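Local atomic coordinates of Ser-thr phosphatase MSPP (Mycobacterium smegmatis, PDB entry 2JFR), a protein that probably removes phosphate from phosphoserine and phosphothreonine in other proteins, working as a PPM-family phosphatase with metal ions bound at its active site. Residues Y32-G37 against N225-V230; P114-R119 against R180-S185; A9-Q14 against V208-L213. All coordinates share one frame; numbering follows the deposited sequence.

Interaction 1: Y32-G37 against N225-V230; sequences YAVADG and NTTVVV. With MG (magnesium ion), chain B; MN (manganese (II) ion), chain C.
V229 is the side chain on which the apolar contact turns, because each of its two methyls meets a different residue of 32-37. The side chains of V229 and V34 slide past each other in opposite directions, with V229 CG2 3.7 Å from V34 CG2 and also 3.9 Å from A33 O. The other branch, CG1, stands anti to the backbone N (chi1 177°). That torsion sends it towards Y32, whose side chain crosses that of V229 at about a right angle, with Y32 CD1 3.8 Å from V229 CG1. Further along, the packing relaxes: V34 CG1 and T227 CG2 are 4.4 Å apart, and the hydroxyl of T227 is hydrogen-bonded to D23 and T12.

No hydrogen bond joins the two strands directly. Their axes run nearly antiparallel (169°) and 7.4 Å apart at closest approach, because they belong to different sheets: 31-38 bonds to 23-28 and 89-96, and 226-233 lies between 5-13 and 180-184. This is the face-to-face arrangement of the PPM beta sandwich, two antiparallel sheets with side chains interleaved between them.

Metal coordination takes over where 32-37 ends. D36 divides its carboxylate between two ions, OD1 lying 2.0 Å from magnesium and OD2 2.1 Å from manganese, and one water also bridges the pair. The carbonyl oxygen of G37 is a further magnesium ligand, while D186 and D224 join D36 OD2 around manganese. Across the gap N225 reaches the site at second hand: a magnesium-bound water donates to N225 OD1 over 2.8 Å. The amide of N225 is itself fixed by further hydrogen bonds, OD1 accepting from Q22 N and ND2 donating to the carbonyls of Q14 and N20.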
# COMPACT_ATOMS: atom_id res chain seq x y z
N TYR A 32 -9.58 -1.26 -1.64
CA TYR A 32 -8.73 -0.60 -0.64
C TYR A 32 -7.40 -0.36 -1.28
O TYR A 32 -6.87 -1.21 -1.97
CB TYR A 32 -8.58 -1.47 0.60
CG TYR A 32 -9.93 -1.74 1.23
CD1 TYR A 32 -10.47 -0.85 2.13
CD2 TYR A 32 -10.69 -2.83 0.87
CE1 TYR A 32 -11.70 -1.04 2.69
CE2 TYR A 32 -11.98 -3.01 1.42
CZ TYR A 32 -12.43 -2.10 2.31
OH TYR A 32 -13.71 -2.30 2.84
N ALA A 33 -6.77 0.80 -1.01
CA ALA A 33 -5.48 1.04 -1.63
C ALA A 33 -4.69 2.08 -0.86
O ALA A 33 -5.25 2.97 -0.20
CB ALA A 33 -5.64 1.51 -3.09
N VAL A 34 -3.39 1.99 -1.02
CA VAL A 34 -2.43 3.03 -0.63
C VAL A 34 -1.56 3.34 -1.82
O VAL A 34 -1.13 2.45 -2.55
CB VAL A 34 -1.58 2.58 0.57
CG1 VAL A 34 -0.46 3.57 0.89
CG2 VAL A 34 -2.45 2.33 1.78
N ALA A 35 -1.26 4.64 -1.96
CA ALA A 35 -0.32 5.12 -2.99
C ALA A 35 0.66 6.07 -2.31
O ALA A 35 0.24 7.04 -1.68
CB ALA A 35 -1.07 5.82 -4.10
N ASP A 36 1.94 5.77 -2.43
CA ASP A 36 2.99 6.61 -1.84
C ASP A 36 3.69 7.35 -2.97
O ASP A 36 4.46 6.77 -3.73
CB ASP A 36 3.98 5.72 -1.08
CG ASP A 36 5.15 6.49 -0.48
OD1 ASP A 36 5.28 7.68 -0.85
OD2 ASP A 36 5.87 5.89 0.33
N GLY A 37 3.38 8.63 -3.08
CA GLY A 37 3.99 9.46 -4.11
C GLY A 37 5.40 9.85 -3.75
O GLY A 37 5.78 9.94 -2.60
N ASN A 225 6.05 10.22 5.68
CA ASN A 225 4.61 10.05 5.74
C ASN A 225 4.27 8.59 6.03
O ASN A 225 4.94 7.70 5.49
CB ASN A 225 4.02 10.39 4.37
CG ASN A 225 4.44 11.71 3.76
OD1 ASN A 225 4.54 11.80 2.53
ND2 ASN A 225 4.66 12.75 4.53
N THR A 226 3.26 8.36 6.85
CA THR A 226 2.77 7.01 7.11
C THR A 226 1.29 6.97 6.86
O THR A 226 0.55 7.79 7.40
CB THR A 226 3.09 6.59 8.59
OG1 THR A 226 4.50 6.57 8.76
CG2 THR A 226 2.55 5.19 8.87
N THR A 227 0.86 6.00 6.09
CA THR A 227 -0.56 5.81 5.75
C THR A 227 -0.87 4.35 5.87
O THR A 227 -0.12 3.51 5.39
CB THR A 227 -0.80 6.33 4.34
OG1 THR A 227 -0.43 7.70 4.31
CG2 THR A 227 -2.26 6.21 3.91
N VAL A 228 -2.00 4.05 6.49
CA VAL A 228 -2.41 2.69 6.78
C VAL A 228 -3.90 2.52 6.47
O VAL A 228 -4.72 3.39 6.72
CB VAL A 228 -2.09 2.31 8.23
CG1 VAL A 228 -0.60 2.22 8.46
CG2 VAL A 228 -2.74 3.25 9.24
N VAL A 229 -4.21 1.33 5.95
CA VAL A 229 -5.58 0.90 5.70
C VAL A 229 -5.70 -0.49 6.32
O VAL A 229 -4.93 -1.40 5.99
CB VAL A 229 -5.89 0.84 4.22
CG1 VAL A 229 -7.31 0.32 3.98
CG2 VAL A 229 -5.69 2.20 3.57
N VAL A 230 -6.67 -0.64 7.24
CA VAL A 230 -6.92 -1.89 7.94
C VAL A 230 -8.25 -2.42 7.51
O VAL A 230 -9.25 -1.67 7.49
CB VAL A 230 -6.84 -1.67 9.47
CG1 VAL A 230 -7.43 -2.82 10.26
CG2 VAL A 230 -5.42 -1.47 9.89
MG MG B . 6.34 9.37 -0.68
MN MN C . 7.18 6.67 1.78
O HOH W 1 4.70 10.00 0.42
O HOH W 2 7.31 8.78 1.10
O HOH W 3 7.11 11.28 -0.57
O HOH W 4 8.02 8.53 -1.50
O HOH W 5 8.84 6.48 0.58

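Interaction 2: P114-R119 against R180-S185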
# COMPACT_ATOMS: atom_id res chain seq x y z
N PRO A 114 3.57 -2.03 1.43
CA PRO A 114 3.22 -3.46 1.52
C PRO A 114 1.81 -3.74 1.95
O PRO A 114 1.13 -2.97 2.65
CB PRO A 114 4.21 -4.03 2.51
CG PRO A 114 5.31 -3.00 2.60
CD PRO A 114 4.55 -1.69 2.47
N LEU A 115 1.38 -4.96 1.58
CA LEU A 115 0.24 -5.62 2.17
C LEU A 115 0.73 -6.64 3.20
O LEU A 115 1.61 -7.44 2.90
CB LEU A 115 -0.55 -6.34 1.10
CG LEU A 115 -1.68 -7.26 1.58
CD1 LEU A 115 -2.76 -6.47 2.26
CD2 LEU A 115 -2.22 -8.10 0.43
N TYR A 116 0.11 -6.62 4.36
CA TYR A 116 0.35 -7.56 5.43
C TYR A 116 -0.92 -8.30 5.78
O TYR A 116 -2.02 -7.73 5.69
CB TYR A 116 0.84 -6.88 6.71
CG TYR A 116 1.97 -5.92 6.56
CD1 TYR A 116 3.28 -6.28 6.77
CD2 TYR A 116 1.72 -4.59 6.15
CE1 TYR A 116 4.31 -5.33 6.61
CE2 TYR A 116 2.71 -3.66 6.01
CZ TYR A 116 4.01 -4.04 6.23
OH TYR A 116 5.01 -3.10 6.06
N ARG A 117 -0.76 -9.53 6.25
CA ARG A 117 -1.86 -10.26 6.90
C ARG A 117 -1.50 -10.40 8.35
O ARG A 117 -0.40 -10.75 8.70
CB ARG A 117 -2.04 -11.62 6.30
CG ARG A 117 -3.24 -12.39 6.88
CD ARG A 117 -3.36 -13.80 6.34
NE ARG A 117 -2.16 -14.52 6.71
CZ ARG A 117 -1.55 -15.43 6.00
NH1 ARG A 117 -2.12 -15.89 4.91
NH2 ARG A 117 -0.42 -15.92 6.45
N ILE A 118 -2.52 -10.14 9.18
CA ILE A 118 -2.44 -10.28 10.63
C ILE A 118 -3.34 -11.43 10.99
O ILE A 118 -4.55 -11.37 10.78
CB ILE A 118 -2.80 -8.92 11.24
CG1 ILE A 118 -1.84 -7.88 10.70
CG2 ILE A 118 -2.82 -8.92 12.76
CD1 ILE A 118 -2.31 -6.45 10.70
N ARG A 119 -2.74 -12.51 11.51
CA ARG A 119 -3.44 -13.74 11.81
C ARG A 119 -2.85 -14.33 13.07
O ARG A 119 -1.63 -14.52 13.13
CB ARG A 119 -3.35 -14.73 10.62
CG ARG A 119 -3.89 -16.09 10.87
CD ARG A 119 -3.49 -17.05 9.69
NE ARG A 119 -4.45 -16.72 8.69
CZ ARG A 119 -4.47 -17.38 7.52
NH1 ARG A 119 -3.53 -18.30 7.28
NH2 ARG A 119 -5.43 -17.06 6.71
N ARG A 180 -7.01 -10.04 9.57
CA ARG A 180 -6.94 -8.64 9.34
C ARG A 180 -5.92 -8.40 8.23
O ARG A 180 -4.84 -8.99 8.25
CB ARG A 180 -6.56 -7.87 10.60
CG ARG A 180 -6.26 -6.42 10.41
CD ARG A 180 -6.03 -5.72 11.73
NE ARG A 180 -7.33 -5.49 12.38
CZ ARG A 180 -7.46 -4.95 13.57
NH1 ARG A 180 -6.40 -4.60 14.27
NH2 ARG A 180 -8.67 -4.77 14.05
N LEU A 181 -6.26 -7.53 7.28
CA LEU A 181 -5.31 -7.10 6.27
C LEU A 181 -4.90 -5.67 6.59
O LEU A 181 -5.71 -4.87 7.05
CB LEU A 181 -5.92 -7.16 4.88
CG LEU A 181 -6.41 -8.51 4.44
CD1 LEU A 181 -7.00 -8.42 3.05
CD2 LEU A 181 -5.30 -9.57 4.47
N LEU A 182 -3.64 -5.36 6.33
CA LEU A 182 -3.09 -4.02 6.48
C LEU A 182 -2.38 -3.66 5.23
O LEU A 182 -1.45 -4.39 4.82
CB LEU A 182 -2.13 -4.00 7.68
CG LEU A 182 -1.25 -2.70 7.81
CD1 LEU A 182 -2.08 -1.50 8.08
CD2 LEU A 182 -0.21 -2.89 8.92
N ILE A 183 -2.72 -2.53 4.64
CA ILE A 183 -1.93 -1.94 3.57
C ILE A 183 -1.23 -0.73 4.19
O ILE A 183 -1.89 0.07 4.85
CB ILE A 183 -2.74 -1.50 2.37
CG1 ILE A 183 -3.76 -2.55 1.91
CG2 ILE A 183 -1.81 -1.12 1.24
CD1 ILE A 183 -4.71 -2.03 0.85
N SER A 184 0.06 -0.57 3.98
CA SER A 184 0.77 0.57 4.53
C SER A 184 1.72 1.15 3.51
O SER A 184 2.30 0.44 2.71
CB SER A 184 1.52 0.13 5.75
OG SER A 184 2.11 1.22 6.43
N SER A 185 1.96 2.46 3.62
CA SER A 185 3.14 3.01 3.00
C SER A 185 4.37 2.56 3.80
O SER A 185 4.29 2.11 4.94
CB SER A 185 3.08 4.51 2.84
OG SER A 185 3.04 5.14 4.11
O HOH W 6 5.84 -0.17 5.95
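The ring of Y116 lies alongside L182, both side chains pointing the same way from a hydrogen-bonded antiparallel pair. Y116 CD2 rests 3.8 Å from L182 CD2, while S184 CB comes in at the ring edge, 4.0 Å from Y116 CE2. The next bump on this face is I118: in one of its two conformers, CD1 reaches into the angle between L182 CB and the aliphatic stem of R180. On the opposite face L115 fits between L181 and I183: with CG anti to the backbone N (chi1 171°) and chi2 near 65°, L115 CD1 lies 4.1 Å from I183 CG1 and 4.2 Å from L181 CB.

Between the two faces, five backbone hydrogen bonds hold the register; that from Y116 N to L182 O measures 2.8 Å. At the P114 end of the pairing, P114 CD packs 3.1 Å from S184 O; a water links Y116 OH to S185 O.

In this sheet of the PPM beta sandwich, 180-184 runs between 115-119 and 226-233. L182 leans on V228 and V230, and the guanidinium of R180 is held by the carbonyl of S203 and a salt bridge to D232. M123 of strand 122-125 touches Y116, and I183 meets Y32 and V34 of the second sheet.

Interaction 3: A9-Q14 against V208-L213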
# COMPACT_ATOMS: atom_id res chain seq x y z
N ALA A 9 -10.73 0.74 8.22
CA ALA A 9 -10.35 2.05 8.73
C ALA A 9 -9.10 2.51 8.00
O ALA A 9 -8.31 1.69 7.54
CB ALA A 9 -10.09 2.03 10.23
N THR A 10 -8.91 3.82 7.99
CA THR A 10 -7.70 4.38 7.38
C THR A 10 -7.15 5.48 8.28
O THR A 10 -7.90 6.15 9.01
CB THR A 10 -7.93 4.96 6.01
OG1 THR A 10 -8.64 6.20 6.04
CG2 THR A 10 -8.73 4.01 5.10
N ALA A 11 -5.86 5.72 8.15
CA ALA A 11 -5.24 6.90 8.78
C ALA A 11 -4.04 7.29 7.93
O ALA A 11 -3.38 6.45 7.33
CB ALA A 11 -4.80 6.65 10.21
N THR A 12 -3.75 8.57 7.96
CA THR A 12 -2.56 9.06 7.31
C THR A 12 -1.97 10.13 8.17
O THR A 12 -2.65 10.93 8.80
CB THR A 12 -2.94 9.55 5.88
OG1 THR A 12 -1.74 9.89 5.10
CG2 THR A 12 -3.82 10.81 5.86
N ASP A 13 -0.66 10.22 8.16
CA ASP A 13 0.13 11.10 9.03
C ASP A 13 1.26 11.70 8.19
O ASP A 13 2.10 10.95 7.66
CB ASP A 13 0.72 10.38 10.23
CG ASP A 13 1.47 11.37 11.07
OD1 ASP A 13 1.10 12.58 11.01
OD2 ASP A 13 2.49 11.00 11.69
N GLN A 14 1.33 13.01 8.07
CA GLN A 14 2.43 13.63 7.37
C GLN A 14 3.75 13.39 8.07
O GLN A 14 4.79 13.21 7.42
CB GLN A 14 2.17 15.12 7.23
CG GLN A 14 3.22 15.88 6.47
CD GLN A 14 2.84 17.30 6.23
OE1 GLN A 14 1.69 17.71 6.29
NE2 GLN A 14 3.84 18.11 5.96
N VAL A 208 -8.98 2.27 16.18
CA VAL A 208 -7.89 2.44 17.11
C VAL A 208 -6.57 1.97 16.48
O VAL A 208 -5.54 2.62 16.62
CB VAL A 208 -8.20 1.71 18.42
CG1 VAL A 208 -6.99 1.74 19.33
CG2 VAL A 208 -9.40 2.42 19.07
N ALA A 209 -6.60 0.83 15.81
CA ALA A 209 -5.41 0.29 15.19
C ALA A 209 -4.76 1.31 14.27
O ALA A 209 -3.55 1.52 14.33
CB ALA A 209 -5.66 -1.01 14.40
N VAL A 210 -5.52 1.94 13.39
CA VAL A 210 -4.91 2.86 12.43
C VAL A 210 -4.33 4.07 13.14
O VAL A 210 -3.25 4.55 12.75
CB VAL A 210 -5.82 3.25 11.28
CG1 VAL A 210 -6.15 2.05 10.40
CG2 VAL A 210 -7.12 3.95 11.73
N ARG A 211 -5.01 4.57 14.16
CA ARG A 211 -4.46 5.72 14.89
C ARG A 211 -3.20 5.31 15.63
O ARG A 211 -2.21 6.06 15.63
CB ARG A 211 -5.52 6.23 15.84
CG ARG A 211 -6.59 7.03 15.12
CD ARG A 211 -7.69 7.44 16.08
NE ARG A 211 -8.89 7.82 15.39
CZ ARG A 211 -10.13 7.52 15.75
NH1 ARG A 211 -10.45 6.80 16.82
NH2 ARG A 211 -11.05 8.01 14.95
N ARG A 212 -3.19 4.14 16.27
CA ARG A 212 -2.01 3.70 16.98
C ARG A 212 -0.85 3.44 16.02
O ARG A 212 0.30 3.72 16.38
CB ARG A 212 -2.31 2.48 17.82
CG ARG A 212 -3.31 2.80 18.95
CD ARG A 212 -3.41 1.67 19.91
NE ARG A 212 -2.18 1.32 20.58
CZ ARG A 212 -1.89 0.04 20.89
NH1 ARG A 212 -2.61 -1.06 20.64
NH2 ARG A 212 -0.77 -0.08 21.48
N LEU A 213 -1.12 2.93 14.83
CA LEU A 213 -0.06 2.69 13.87
C LEU A 213 0.67 3.96 13.48
O LEU A 213 1.87 4.06 13.47
CB LEU A 213 -0.56 1.97 12.64
CG LEU A 213 -0.88 0.48 12.85
CD1 LEU A 213 -1.80 -0.03 11.79
CD2 LEU A 213 0.43 -0.32 12.91
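A9 and A11, two small side chains on the same side of the edge strand, receive V210 from the helix as a single knob. A11 CB meets the root of the valine, 3.7 Å from V210 CB, and also lies 3.6 Å from V210 O. A9 CB is 3.8 Å from V210 CG2. Both methyls press on the strand backbone as well: V210 CG1 is 3.6 Å from A9 O and V210 CG2 equally far from T10 O. The first torsion (chi1 -66°) sets the two methyls on the strand, CG1 anti to the carbonyl carbon and CG2 between that carbon and the backbone N. With little more than two alanine methyls and one valine between them, strand and helix axes come within 7.2 Å and stay nearly parallel, at 17°.

One residue further along, the contact thins quickly. R211 brings little more than its backbone N near A11 CB, at 4.5 Å, and its exposed side chain points away from the strand. T10 directs its side chain away from the helix and touches V229 instead. No hydrogen bond crosses the contact; A9 and A11 spend their backbone groups on V230 and V228 within the sheet, and V210 rests on those same two valines. Helix 206-219 packed over the outer face of a sheet, here reaching its edge strand, is the helical layer that flanks the central beta sandwich in PPM phosphatases.

Strand 226-233 ties the three contacts together. In its sheet it bonds on one flank to the strand of interaction 2 (V229 O to I183 N, 2.8 Å) and on the other to that of interaction 3 (T226 O to D13 N, 2.8 Å), while interaction 1 joins it to the second sheet. T227 OG1 also meets T12 OG1 at 2.7 Å. The centres of interactions 1 and 3 lie about 10 Å apart, those of 2 and 3 about 13 Å. Only interaction 1 supplies metal ligands. Interaction 2 approaches the site through S185, whose side chain is about 5 Å from manganese; interaction 3 lies away from it, where the outer helix meets the edge strand.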